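Side-chain contacts in ornithine carbamoyltransferase (Giardia intestinalis, PDB 3GRF), which probably catalyses carbamoyl transfer between carbamoyl phosphate and ornithine, a reaction that serves arginine degradation in this parasite: residues Leu29-Asn34 / Ser313-Leu318; Val139-Thr144 / Ile278-Leu283; Thr144-Phe149 / Gly153-Gly158. One frame throughout, in Å; residues are numbered along the deposited sequence.

Interaction 1: Leu29-Asn34 / Ser313-Leu318; sequences LDMKKN and SAMAVL
Met31 and Met315 run past each other in opposite directions: Met31 reaches the backbone of the facing helix, while Met315 ends along the Met31 side chain. Met31 CG stands beside the backbone N and anti to the carbonyl carbon (chi1 -61°), and the chain beyond is extended, which carries the thioether straight into the surface of the facing helix. There Met31 SD lies 3.7 Å from Met315 CB and also approaches the backbone, 3.7 Å from Ala316 N. The terminal methyl goes one atom deeper: Met31 CE is 3.8 Å from Met315 O and 4.1 Å from Ala316 CA. The small side chain of Ala316 leaves room for this approach, with Ala316 CB 4.2 Å from Met31 SD. Met315 starts out with the same first torsion but bends at its end (chi3 -42°), turning its methyl back toward the base of Met31; the modelled position of that methyl is too tight to be trusted in detail. Beyond the pair, Met315 also rests on Ala65, Arg68 and Leu69 of helix 56-69, while Met31 touches Tyr38 and Asp319. Polar groups stand aside from this apolar contact. Lys32 sends its ammonium away, to a salt bridge with Glu147 and a hydrogen bond with Asn309. Where helix 18-33 ends, Asn34 ND2 donates to Asp30 OD2 at 2.6 Å, arriving from above the carboxylate plane, and Asp30 OD1 is held by Tyr38 OH. The two helix segments approach to 9.0 Å between axes, with their directions 122° apart. The arrangement is helix-on-helix packing of the transcarbamoylase fold, in which the C-terminal helix returns from the ornithine-binding domain to lie against the N-terminal, carbamoyl-phosphate-binding one.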
loop_
_atom_site.group_PDB
_atom_site.type_symbol
_atom_site.label_atom_id
_atom_site.label_comp_id
_atom_site.label_asym_id
_atom_site.label_seq_id
_atom_site.Cartn_x
_atom_site.Cartn_y
_atom_site.Cartn_z
ATOM N N LEU A 29 0.583 24.635 10.382
ATOM C CA LEU A 29 1.569 25.048 11.383
ATOM C C LEU A 29 1.214 24.493 12.761
ATOM O O LEU A 29 2.095 24.080 13.537
ATOM C CB LEU A 29 1.652 26.571 11.436
ATOM C CG LEU A 29 2.422 27.293 10.346
ATOM C CD1 LEU A 29 2.142 28.780 10.505
ATOM C CD2 LEU A 29 3.922 26.942 10.460
ATOM N N ASP A 30 -0.069 24.468 13.066
ATOM C CA ASP A 30 -0.457 23.916 14.387
ATOM C C ASP A 30 -0.367 22.406 14.422
ATOM O O ASP A 30 -0.105 21.841 15.468
ATOM C CB ASP A 30 -1.855 24.334 14.819
ATOM C CG ASP A 30 -2.166 23.888 16.258
ATOM O OD1 ASP A 30 -3.131 23.148 16.470
ATOM O OD2 ASP A 30 -1.402 24.252 17.173
ATOM N N MET A 31 -0.607 21.752 13.286
ATOM C CA MET A 31 -0.417 20.287 13.195
ATOM C C MET A 31 1.034 19.890 13.204
ATOM O O MET A 31 1.358 18.796 13.627
ATOM C CB MET A 31 -1.044 19.731 11.917
ATOM C CG MET A 31 -2.528 19.955 11.836
ATOM S SD MET A 31 -3.118 19.463 10.249
ATOM C CE MET A 31 -4.857 19.180 10.573
ATOM N N LYS A 32 1.909 20.771 12.715
ATOM C CA LYS A 32 3.351 20.575 12.865
ATOM C C LYS A 32 3.849 20.538 14.263
ATOM O O LYS A 32 4.658 19.654 14.631
ATOM C CB LYS A 32 4.139 21.608 12.073
ATOM C CG LYS A 32 5.555 21.098 11.864
ATOM C CD LYS A 32 6.382 22.076 11.020
ATOM C CE LYS A 32 7.800 21.514 10.882
ATOM N NZ LYS A 32 8.693 22.404 10.085
ATOM N N LYS A 33 3.328 21.479 15.053
ATOM C CA LYS A 33 3.724 21.702 16.429
ATOM C C LYS A 33 3.014 20.847 17.426
ATOM O O LYS A 33 3.617 20.430 18.409
ATOM C CB LYS A 33 3.399 23.129 16.788
ATOM C CG LYS A 33 4.550 23.780 17.506
ATOM C CD LYS A 33 4.207 25.168 17.866
ATOM C CE LYS A 33 3.966 25.265 19.368
ATOM N NZ LYS A 33 4.026 26.699 19.705
ATOM N N ASN A 34 1.737 20.570 17.165
ATOM C CA ASN A 34 0.880 19.836 18.090
ATOM C C ASN A 34 0.172 18.643 17.427
ATOM O O ASN A 34 -1.063 18.602 17.323
ATOM C CB ASN A 34 -0.145 20.815 18.679
ATOM C CG ASN A 34 0.499 22.011 19.364
ATOM O OD1 ASN A 34 1.111 21.878 20.419
ATOM N ND2 ASN A 34 0.330 23.191 18.790
ATOM N N SER A 313 1.395 20.313 5.558
ATOM C CA SER A 313 0.435 20.988 4.652
ATOM C C SER A 313 -0.547 20.005 3.987
ATOM O O SER A 313 -1.657 20.370 3.600
ATOM C CB SER A 313 1.215 21.768 3.628
ATOM O OG SER A 313 2.126 20.883 2.996
ATOM N N ALA A 314 -0.148 18.750 3.892
ATOM C CA ALA A 314 -1.031 17.727 3.343
ATOM C C ALA A 314 -2.070 17.387 4.366
ATOM O O ALA A 314 -3.230 17.224 4.002
ATOM C CB ALA A 314 -0.251 16.459 2.916
ATOM N N MET A 315 -1.673 17.273 5.646
ATOM C CA MET A 315 -2.613 16.883 6.694
ATOM C C MET A 315 -3.699 17.949 6.796
ATOM O O MET A 315 -4.855 17.641 7.104
ATOM C CB MET A 315 -1.928 16.769 8.068
ATOM C CG MET A 315 -0.755 15.792 8.188
ATOM S SD MET A 315 0.130 15.855 9.773
ATOM C CE MET A 315 0.247 17.605 10.094
ATOM N N ALA A 316 -3.309 19.208 6.599
ATOM C CA ALA A 316 -4.226 20.345 6.704
ATOM C C ALA A 316 -5.189 20.317 5.565
ATOM O O ALA A 316 -6.385 20.473 5.726
ATOM C CB ALA A 316 -3.459 21.671 6.721
ATOM N N VAL A 317 -4.684 20.160 4.347
ATOM C CA VAL A 317 -5.584 20.110 3.222
ATOM C C VAL A 317 -6.597 18.960 3.236
ATOM O O VAL A 317 -7.787 19.172 2.979
ATOM C CB VAL A 317 -4.768 20.019 1.922
ATOM C CG1 VAL A 317 -5.695 19.809 0.787
ATOM C CG2 VAL A 317 -3.923 21.298 1.767
ATOM N N LEU A 318 -6.124 17.745 3.529
ATOM C CA LEU A 318 -6.972 16.548 3.646
ATOM C C LEU A 318 -7.995 16.769 4.752
ATOM O O LEU A 318 -9.147 16.588 4.555
ATOM C CB LEU A 318 -6.115 15.298 3.914
ATOM C CG LEU A 318 -5.191 14.944 2.704
ATOM C CD1 LEU A 318 -4.108 13.915 3.009
ATOM C CD2 LEU A 318 -6.023 14.470 1.502
#

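Interaction 2: Val139-Thr144 / Ile278-Leu283; sequences VCDFMT and IFMNCL
Met280 meets Asp141 and Thr144 with its terminal methyl, and the contact is chiefly van der Waals packing. The bend at its last torsion (chi3 79°) turns CE to the helix, where it settles against one turn: Met280 CE is 3.6 Å from Asp141 O and 3.8 Å from Asp141 CB. The same methyl packs on Thr144, 3.9 Å from Thr144 CG2. The Met280 chain runs antiparallel alongside Thr144, whereas Asp141 crosses it at a slant.

Hydrogen bonds hold the helix side of the contact in place. Thr144 OG1 lies beside its own backbone N (chi1 -60°), from where it donates to Cys140 O at 2.9 Å, coming in above the carbonyl plane. Cys140 O therefore takes two donors, since Thr144 N also bonds to it. The hydroxyl is further bonded to Asn309 ND2. The buried carboxylate of Asp141 is bonded at both oxygens, OD1 by Tyr239 OH and OD2 by Gln137 NE2. Glu306 OE2 also stands close to OD2, a carboxylate pairing that would probably raise the pKa of one partner.

Strand 278-281 borders the five-stranded parallel sheet of this chain and pairs with strand 237-240, whose Val237 and Tyr239 also touch Met280. Helix 135-151 packs on this border through Asp141, Thr144 and Ile145, while its Val139 and Cys140 meet Ser313 of helix 303-322.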
loop_
_atom_site.group_PDB
_atom_site.type_symbol
_atom_site.label_atom_id
_atom_site.label_comp_id
_atom_site.label_asym_id
_atom_site.label_seq_id
_atom_site.Cartn_x
_atom_site.Cartn_y
_atom_site.Cartn_z
ATOM N N VAL A 139 0.327 25.093 -0.453
ATOM C CA VAL A 139 0.127 25.191 1.011
ATOM C C VAL A 139 1.456 24.929 1.767
ATOM O O VAL A 139 1.706 25.517 2.824
ATOM C CB VAL A 139 -0.904 24.190 1.536
ATOM C CG1 VAL A 139 -1.187 24.447 3.057
ATOM C CG2 VAL A 139 -2.164 24.269 0.719
ATOM N N CYS A 140 2.307 24.071 1.191
ATOM C CA CYS A 140 3.610 23.721 1.748
ATOM C C CYS A 140 4.515 24.911 1.802
ATOM O O CYS A 140 5.038 25.278 2.843
ATOM C CB CYS A 140 4.285 22.674 0.862
ATOM S SG CYS A 140 5.882 22.187 1.567
ATOM N N ASP A 141 4.713 25.516 0.642
ATOM C CA ASP A 141 5.618 26.658 0.472
ATOM C C ASP A 141 5.227 27.920 1.235
ATOM O O ASP A 141 6.033 28.491 1.958
ATOM C CB ASP A 141 5.716 26.942 -1.010
ATOM C CG ASP A 141 6.342 25.785 -1.770
ATOM O OD1 ASP A 141 6.192 25.693 -3.015
ATOM O OD2 ASP A 141 6.993 24.969 -1.101
ATOM N N PHE A 142 3.973 28.336 1.140
ATOM C CA PHE A 142 3.582 29.517 1.908
ATOM C C PHE A 142 3.605 29.277 3.413
ATOM O O PHE A 142 3.990 30.152 4.183
ATOM C CB PHE A 142 2.259 30.073 1.403
ATOM C CG PHE A 142 2.342 30.540 -0.001
ATOM C CD1 PHE A 142 1.764 29.791 -1.034
ATOM C CD2 PHE A 142 3.063 31.695 -0.321
ATOM C CE1 PHE A 142 1.849 30.214 -2.326
ATOM C CE2 PHE A 142 3.142 32.140 -1.658
ATOM C CZ PHE A 142 2.538 31.377 -2.643
ATOM N N MET A 143 3.249 28.072 3.824
ATOM C CA MET A 143 3.498 27.646 5.198
ATOM C C MET A 143 4.978 27.752 5.623
ATOM O O MET A 143 5.287 28.220 6.726
ATOM C CB MET A 143 2.982 26.247 5.395
ATOM C CG MET A 143 3.288 25.660 6.805
ATOM S SD MET A 143 3.580 23.825 6.748
ATOM C CE MET A 143 4.062 23.594 8.451
ATOM N N THR A 144 5.885 27.319 4.756
ATOM C CA THR A 144 7.324 27.388 5.002
ATOM C C THR A 144 7.774 28.841 5.088
ATOM O O THR A 144 8.575 29.198 5.961
ATOM C CB THR A 144 8.123 26.646 3.864
ATOM O OG1 THR A 144 7.722 25.267 3.811
ATOM C CG2 THR A 144 9.648 26.774 4.075
ATOM N N ILE A 278 15.350 34.140 1.813
ATOM C CA ILE A 278 15.520 32.712 1.886
ATOM C C ILE A 278 15.446 32.204 0.454
ATOM O O ILE A 278 14.931 32.894 -0.406
ATOM C CB ILE A 278 14.502 32.015 2.836
ATOM C CG1 ILE A 278 13.079 32.092 2.298
ATOM C CG2 ILE A 278 14.586 32.578 4.297
ATOM C CD1 ILE A 278 12.049 31.352 3.184
ATOM N N PHE A 279 15.967 31.013 0.220
ATOM C CA PHE A 279 15.946 30.367 -1.099
ATOM C C PHE A 279 15.078 29.058 -0.996
ATOM O O PHE A 279 15.209 28.285 -0.032
ATOM C CB PHE A 279 17.379 30.046 -1.561
ATOM C CG PHE A 279 17.406 29.141 -2.709
ATOM C CD1 PHE A 279 17.197 29.662 -4.002
ATOM C CD2 PHE A 279 17.538 27.769 -2.524
ATOM C CE1 PHE A 279 17.134 28.790 -5.111
ATOM C CE2 PHE A 279 17.490 26.876 -3.633
ATOM C CZ PHE A 279 17.276 27.387 -4.909
ATOM N N MET A 280 14.177 28.853 -1.973
ATOM C CA MET A 280 13.252 27.732 -2.029
ATOM C C MET A 280 13.332 27.039 -3.394
ATOM O O MET A 280 13.638 27.702 -4.381
ATOM C CB MET A 280 11.842 28.270 -1.844
ATOM C CG MET A 280 11.661 28.885 -0.488
ATOM S SD MET A 280 9.965 29.400 -0.103
ATOM C CE MET A 280 9.153 27.863 0.348
ATOM N N ASN A 281 13.046 25.735 -3.438
ATOM C CA ASN A 281 12.943 24.929 -4.693
ATOM C C ASN A 281 12.104 23.711 -4.279
ATOM O O ASN A 281 12.456 22.970 -3.313
ATOM C CB ASN A 281 14.381 24.524 -5.175
ATOM C CG ASN A 281 14.413 23.643 -6.457
ATOM O OD1 ASN A 281 15.396 23.655 -7.183
ATOM N ND2 ASN A 281 13.364 22.888 -6.718
ATOM N N CYS A 282 10.978 23.495 -4.959
ATOM C CA CYS A 282 10.056 22.435 -4.559
ATOM C C CYS A 282 10.648 21.032 -4.732
ATOM O O CYS A 282 10.112 20.066 -4.182
ATOM C CB CYS A 282 8.734 22.592 -5.309
ATOM S SG CYS A 282 8.883 22.681 -7.120
ATOM N N LEU A 283 11.751 20.929 -5.479
ATOM C CA LEU A 283 12.441 19.643 -5.771
ATOM C C LEU A 283 11.733 18.804 -6.855
ATOM O O LEU A 283 10.568 19.023 -7.128
ATOM C CB LEU A 283 12.715 18.802 -4.505
ATOM C CG LEU A 283 13.520 19.455 -3.363
ATOM C CD1 LEU A 283 13.615 18.561 -2.109
ATOM C CD2 LEU A 283 14.911 19.911 -3.849
#

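Interaction 3: Thr144-Phe149 / Gly153-Gly158; sequences TIKEKF and GEFSNG
Phe149 and Glu154 are joined across the Schellman motif that ends helix 135-151. Its long bond runs from Glu154 N back to Phe149 O, 2.8 Å with an N-H...O angle of 154°, the donor tilted somewhat from the carbonyl plane. Gly153, at positive phi, makes the reversal; its N is also near Phe149 O, but at a poor angle for bonding. The same two residues touch through their side chains, Glu154 CB sitting 3.8 Å from Phe149 CD2, in the place of the hydrophobic contact often found across this bond. Beyond CB the glutamate bends away at chi2 (-81°), and its OE2 forms a salt bridge with Arg276.

Phe155 then folds back onto the helix. Its CD1 packs 3.9 Å from Phe149 CB, and the side chains of Lys146 and Phe155 run at about a right angle to each other. The lysine leaves its backbone with CG anti to N (chi1 169°), which sets Lys146 CG over one ring face, toward the rim, in a CH-pi contact 4.0 Å from the Phe155 centroid. The extended chain then leaves past Phe155 CE2, where Lys146 CD comes within 3.6 Å, and ends in a salt bridge with Asp26. On the opposite face Gly158 CA lies 3.5 Å above the ring plane, over its centre. That placement follows from the type I beta turn Phe155-Gly158, closed by Gly158 N to Phe155 O at 3.1 Å, and Phe159 adds its ring edge-to-face with that of Phe155.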
loop_
_atom_site.group_PDB
_atom_site.type_symbol
_atom_site.label_atom_id
_atom_site.label_comp_id
_atom_site.label_asym_id
_atom_site.label_seq_id
_atom_site.Cartn_x
_atom_site.Cartn_y
_atom_site.Cartn_z
ATOM N N THR A 144 5.885 27.319 4.756
ATOM C CA THR A 144 7.324 27.388 5.002
ATOM C C THR A 144 7.774 28.841 5.088
ATOM O O THR A 144 8.575 29.198 5.961
ATOM C CB THR A 144 8.123 26.646 3.864
ATOM O OG1 THR A 144 7.722 25.267 3.811
ATOM C CG2 THR A 144 9.648 26.774 4.075
ATOM N N ILE A 145 7.266 29.681 4.178
ATOM C CA ILE A 145 7.583 31.105 4.214
ATOM C C ILE A 145 7.088 31.696 5.567
ATOM O O ILE A 145 7.865 32.341 6.266
ATOM C CB ILE A 145 6.995 31.861 2.982
ATOM C CG1 ILE A 145 7.790 31.502 1.716
ATOM C CG2 ILE A 145 6.979 33.406 3.157
ATOM C CD1 ILE A 145 7.013 31.774 0.376
ATOM N N LYS A 146 5.844 31.443 5.970
ATOM C CA LYS A 146 5.377 32.007 7.261
ATOM C C LYS A 146 6.165 31.529 8.461
ATOM O O LYS A 146 6.427 32.294 9.397
ATOM C CB LYS A 146 3.883 31.723 7.527
ATOM C CG LYS A 146 3.492 32.089 9.013
ATOM C CD LYS A 146 1.978 32.242 9.136
ATOM C CE LYS A 146 1.599 32.828 10.481
ATOM N NZ LYS A 146 0.108 32.757 10.526
ATOM N N GLU A 147 6.448 30.236 8.471
ATOM C CA GLU A 147 7.255 29.566 9.478
ATOM C C GLU A 147 8.631 30.165 9.615
ATOM O O GLU A 147 9.046 30.524 10.689
ATOM C CB GLU A 147 7.436 28.109 9.079
ATOM C CG GLU A 147 7.955 27.251 10.195
ATOM C CD GLU A 147 8.105 25.811 9.779
ATOM O OE1 GLU A 147 8.581 25.560 8.654
ATOM O OE2 GLU A 147 7.767 24.929 10.579
ATOM N N LYS A 148 9.367 30.212 8.515
ATOM C CA LYS A 148 10.715 30.775 8.526
ATOM C C LYS A 148 10.775 32.226 9.013
ATOM O O LYS A 148 11.513 32.524 9.948
ATOM C CB LYS A 148 11.393 30.648 7.143
ATOM C CG LYS A 148 11.648 29.227 6.773
ATOM C CD LYS A 148 12.623 28.564 7.765
ATOM C CE LYS A 148 12.421 27.036 7.799
ATOM N NZ LYS A 148 13.312 26.357 8.797
ATOM N N PHE A 149 9.992 33.109 8.389
ATOM C CA PHE A 149 10.024 34.530 8.726
ATOM C C PHE A 149 9.509 34.834 10.127
ATOM O O PHE A 149 10.022 35.721 10.786
ATOM C CB PHE A 149 9.310 35.332 7.648
ATOM C CG PHE A 149 10.121 35.458 6.387
ATOM C CD1 PHE A 149 9.718 34.836 5.225
ATOM C CD2 PHE A 149 11.315 36.174 6.382
ATOM C CE1 PHE A 149 10.478 34.955 4.036
ATOM C CE2 PHE A 149 12.080 36.298 5.217
ATOM C CZ PHE A 149 11.660 35.689 4.026
ATOM N N GLY A 153 11.469 36.642 13.411
ATOM C CA GLY A 153 10.804 37.878 13.810
ATOM C C GLY A 153 10.587 38.881 12.682
ATOM O O GLY A 153 10.481 40.086 12.927
ATOM N N GLU A 154 10.514 38.382 11.451
ATOM C CA GLU A 154 10.313 39.189 10.246
ATOM C C GLU A 154 8.880 39.125 9.678
ATOM O O GLU A 154 8.651 39.435 8.484
ATOM C CB GLU A 154 11.281 38.717 9.173
ATOM C CG GLU A 154 12.743 38.817 9.547
ATOM C CD GLU A 154 13.312 40.223 9.376
ATOM O OE1 GLU A 154 14.524 40.415 9.643
ATOM O OE2 GLU A 154 12.552 41.134 8.976
ATOM N N PHE A 155 7.916 38.729 10.515
ATOM C CA PHE A 155 6.525 38.523 10.040
ATOM C C PHE A 155 5.497 39.481 10.664
ATOM O O PHE A 155 4.299 39.162 10.715
ATOM C CB PHE A 155 6.079 37.069 10.276
ATOM C CG PHE A 155 5.089 36.529 9.236
ATOM C CD1 PHE A 155 5.495 36.274 7.925
ATOM C CD2 PHE A 155 3.770 36.245 9.588
ATOM C CE1 PHE A 155 4.602 35.765 6.983
ATOM C CE2 PHE A 155 2.867 35.702 8.640
ATOM C CZ PHE A 155 3.287 35.474 7.338
ATOM N N SER A 156 5.945 40.648 11.127
ATOM C CA SER A 156 5.003 41.684 11.613
ATOM C C SER A 156 4.030 42.131 10.542
ATOM O O SER A 156 2.844 42.381 10.817
ATOM C CB SER A 156 5.756 42.908 12.114
ATOM O OG SER A 156 6.389 42.608 13.323
ATOM N N ASN A 157 4.445 42.280 9.360
ATOM C CA ASN A 157 3.655 42.633 8.173
ATOM C C ASN A 157 3.097 41.431 7.397
ATOM O O ASN A 157 2.711 41.559 6.236
ATOM C CB ASN A 157 4.385 43.641 7.266
ATOM C CG ASN A 157 3.427 44.406 6.334
ATOM O OD1 ASN A 157 2.239 44.525 6.618
ATOM N ND2 ASN A 157 3.938 44.871 5.193
ATOM N N GLY A 158 3.091 40.250 8.059
ATOM C CA GLY A 158 2.498 39.068 7.486
ATOM C C GLY A 158 3.130 38.742 6.145
ATOM O O GLY A 158 4.285 39.070 5.936
#

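Helix 135-151 is the common element. It supplies one side of interactions 2 and 3, which share Thr144 and have centres about 13 Å apart; through Lys146 and Glu147 it also meets Leu29 and Lys32 of interaction 1, whose centre lies about 15 Å from that of interaction 2 and 17 Å from that of interaction 3. Along the chain interaction 1 spans nearly everything, interaction 2 falls within that span, and the short-range interaction 3 lies within both. Helices 135-151 and 303-322 pack together between the two domains, as in other transcarbamoylases, so these contacts tie the N-terminal helix, the junction helices and the border of the ornithine-domain sheet into one framework.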